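Local coordinates for topoisomerase I-like protein (Leishmania donovani, PDB 2B9S) that probably relaxes supercoiled DNA by reversibly nicking and resealing one strand, as the type IB topoisomerases do, and is captured here with vanadate and nicked DNA, at residues L175-Q180 with R219-G224. Numbering follows the deposited sequence.
With nucleotides of chain C.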
loop_
_atom_site.group_PDB
_atom_site.type_symbol
_atom_site.label_atom_id
_atom_site.label_comp_id
_atom_site.label_asym_id
_atom_site.label_seq_id
_atom_site.Cartn_x
_atom_site.Cartn_y
_atom_site.Cartn_z
ATOM N N LEU D 175 13.960 13.149 8.322
ATOM C CA LEU D 175 13.096 14.205 7.800
ATOM C C LEU D 175 12.675 13.991 6.337
ATOM O O LEU D 175 13.517 13.847 5.433
ATOM C CB LEU D 175 13.706 15.608 8.005
ATOM C CG LEU D 175 12.954 16.873 7.534
ATOM C CD1 LEU D 175 11.638 17.070 8.234
ATOM C CD2 LEU D 175 13.824 18.146 7.668
ATOM N N LYS D 176 11.358 13.966 6.148
ATOM C CA LYS D 176 10.737 14.070 4.850
ATOM C C LYS D 176 10.501 15.569 4.619
ATOM O O LYS D 176 9.639 16.172 5.264
ATOM C CB LYS D 176 9.414 13.297 4.856
ATOM C CG LYS D 176 8.903 12.896 3.488
ATOM C CD LYS D 176 7.376 13.018 3.373
ATOM C CE LYS D 176 6.618 12.267 4.412
ATOM N NZ LYS D 176 5.196 12.021 4.039
ATOM N N VAL D 177 11.291 16.178 3.733
ATOM C CA VAL D 177 11.238 17.634 3.567
ATOM C C VAL D 177 10.013 18.128 2.784
ATOM O O VAL D 177 9.324 17.345 2.091
ATOM C CB VAL D 177 12.559 18.246 3.007
ATOM C CG1 VAL D 177 13.769 17.787 3.829
ATOM C CG2 VAL D 177 12.745 17.947 1.493
ATOM N N ARG D 178 9.735 19.423 2.944
ATOM C CA ARG D 178 8.666 20.120 2.224
ATOM C C ARG D 178 8.877 20.050 0.719
ATOM O O ARG D 178 9.941 20.397 0.225
ATOM C CB ARG D 178 8.572 21.595 2.662
ATOM C CG ARG D 178 7.281 22.288 2.191
ATOM C CD ARG D 178 7.106 23.662 2.817
ATOM N NE ARG D 178 6.845 23.616 4.261
ATOM C CZ ARG D 178 5.649 23.573 4.848
ATOM N NH1 ARG D 178 4.517 23.554 4.149
ATOM N NH2 ARG D 178 5.585 23.542 6.166
ATOM N N VAL D 179 7.853 19.579 0.019
ATOM C CA VAL D 179 7.814 19.567 -1.439
ATOM C C VAL D 179 7.543 20.984 -2.001
ATOM O O VAL D 179 6.539 21.623 -1.666
ATOM C CB VAL D 179 6.742 18.572 -1.949
ATOM C CG1 VAL D 179 6.802 18.425 -3.480
ATOM C CG2 VAL D 179 6.908 17.217 -1.259
ATOM N N GLN D 180 8.453 21.464 -2.846
ATOM C CA GLN D 180 8.278 22.743 -3.565
ATOM C C GLN D 180 7.685 22.525 -4.979
ATOM O O GLN D 180 7.774 21.422 -5.531
ATOM C CB GLN D 180 9.612 23.502 -3.652
ATOM C CG GLN D 180 10.206 23.993 -2.287
ATOM C CD GLN D 180 9.295 24.949 -1.475
ATOM O OE1 GLN D 180 9.429 25.047 -0.253
ATOM N NE2 GLN D 180 8.384 25.643 -2.142
ATOM N N ARG D 219 9.729 13.506 -6.314
ATOM C CA ARG D 219 10.631 12.525 -5.754
ATOM C C ARG D 219 10.777 12.809 -4.251
ATOM O O ARG D 219 11.139 13.915 -3.843
ATOM C CB ARG D 219 11.949 12.585 -6.518
ATOM C CG ARG D 219 12.916 11.478 -6.204
ATOM C CD ARG D 219 14.071 11.489 -7.191
ATOM N NE ARG D 219 13.634 11.139 -8.549
ATOM C CZ ARG D 219 13.563 9.891 -9.003
ATOM N NH1 ARG D 219 13.888 8.872 -8.197
ATOM N NH2 ARG D 219 13.164 9.659 -10.254
ATOM N N ASP D 220 10.431 11.815 -3.446
ATOM C CA ASP D 220 10.408 11.942 -1.983
ATOM C C ASP D 220 11.828 11.942 -1.379
ATOM O O ASP D 220 12.679 11.185 -1.815
ATOM C CB ASP D 220 9.514 10.832 -1.403
ATOM C CG ASP D 220 9.881 10.440 0.011
ATOM O OD1 ASP D 220 9.267 11.003 0.933
ATOM O OD2 ASP D 220 10.755 9.543 0.186
ATOM N N SER D 221 12.078 12.804 -0.390
ATOM C CA SER D 221 13.440 13.025 0.115
ATOM C C SER D 221 14.015 11.934 1.023
ATOM O O SER D 221 15.235 11.844 1.174
ATOM C CB SER D 221 13.539 14.370 0.824
ATOM O OG SER D 221 12.766 14.367 2.010
ATOM N N VAL D 222 13.159 11.120 1.632
ATOM C CA VAL D 222 13.626 10.057 2.537
ATOM C C VAL D 222 14.548 9.041 1.817
ATOM O O VAL D 222 15.649 8.786 2.277
ATOM C CB VAL D 222 12.450 9.350 3.258
ATOM C CG1 VAL D 222 12.934 8.178 4.082
ATOM C CG2 VAL D 222 11.683 10.331 4.144
ATOM N N ALA D 223 14.091 8.508 0.678
ATOM C CA ALA D 223 14.789 7.461 -0.083
ATOM C C ALA D 223 14.731 7.700 -1.614
ATOM O O ALA D 223 15.177 6.844 -2.398
ATOM C CB ALA D 223 14.210 6.068 0.275
ATOM N N GLY D 224 14.213 8.856 -2.044
ATOM C CA GLY D 224 14.092 9.162 -3.485
ATOM C C GLY D 224 12.939 8.455 -4.188
ATOM O O GLY D 224 12.922 8.360 -5.409
ATOM P P DA C 13 5.393 8.109 3.663
ATOM O OP1 DA C 13 5.502 9.155 4.695
ATOM O OP2 DA C 13 6.084 8.273 2.398
ATOM O "O5'" DA C 13 5.853 6.697 4.286
ATOM C "C5'" DA C 13 5.217 6.138 5.438
ATOM C "C4'" DA C 13 5.033 4.651 5.215
ATOM O "O4'" DA C 13 3.881 4.382 4.381
ATOM C "C3'" DA C 13 6.200 3.957 4.520
ATOM O "O3'" DA C 13 6.456 2.836 5.314
ATOM C "C2'" DA C 13 5.694 3.664 3.080
ATOM C "C1'" DA C 13 4.205 3.460 3.343
ATOM N N9 DA C 13 3.346 3.778 2.201
ATOM C C8 DA C 13 3.310 4.998 1.567
ATOM N N7 DA C 13 2.476 5.037 0.564
ATOM C C5 DA C 13 1.896 3.766 0.567
ATOM C C6 DA C 13 0.916 3.170 -0.272
ATOM N N6 DA C 13 0.302 3.828 -1.256
ATOM N N1 DA C 13 0.577 1.887 -0.045
ATOM C C2 DA C 13 1.176 1.224 0.980
ATOM N N3 DA C 13 2.113 1.676 1.824
ATOM C C4 DA C 13 2.437 2.964 1.563
HETATM O O HOH W 1 10.127 15.276 0.356
#
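D220, whose preceding residue R219 salt-bridges a DNA phosphate through NH2, meets K176 through its carboxylate oxygen OD1, which lies 3.2 Å from K176 CG. The two side chains cross at roughly a right angle, and OD1 touches the lysine's methylenes CG and, less closely, CD; K176 NZ stays 5.2 Å from D220 OD1, the opposite charges near but not in contact. Within its own loop D220 receives a weak bond from V222 N to OD2, and K227 forms a long, weak ion pair with OD1. S221 supplies the direct polar link. Its OG accepts the amide of V177 (N to OG 2.9 Å, 166° at the hydrogen), a nearly straight bond made possible by chi1 of 67°, which places OG between the backbone N and the carbonyl carbon. One methyl of V177, CG2, packs 3.7 Å from S221 CB. Beside this bond a water bridges the backbones, donating to V177 O (2.8 Å) and accepting from S221 N; no hydrogen bond runs directly from backbone to backbone. V222 adds an apolar touch, its CG2 lying 3.8 Å from K176 CB. Beyond that methyl the lysine chain bends at chi2 and chi3 and leads away to the DNA, where NZ bonds OP1 of DA13 of chain C at 3.0 Å; E158 forms a salt bridge with the same nitrogen. The contact sets short strand 175-176 against the loop of a beta-hairpin, antiparallel strands 216-219 and 226-229, within the DNA-binding fragment of eukaryotic topoisomerase I.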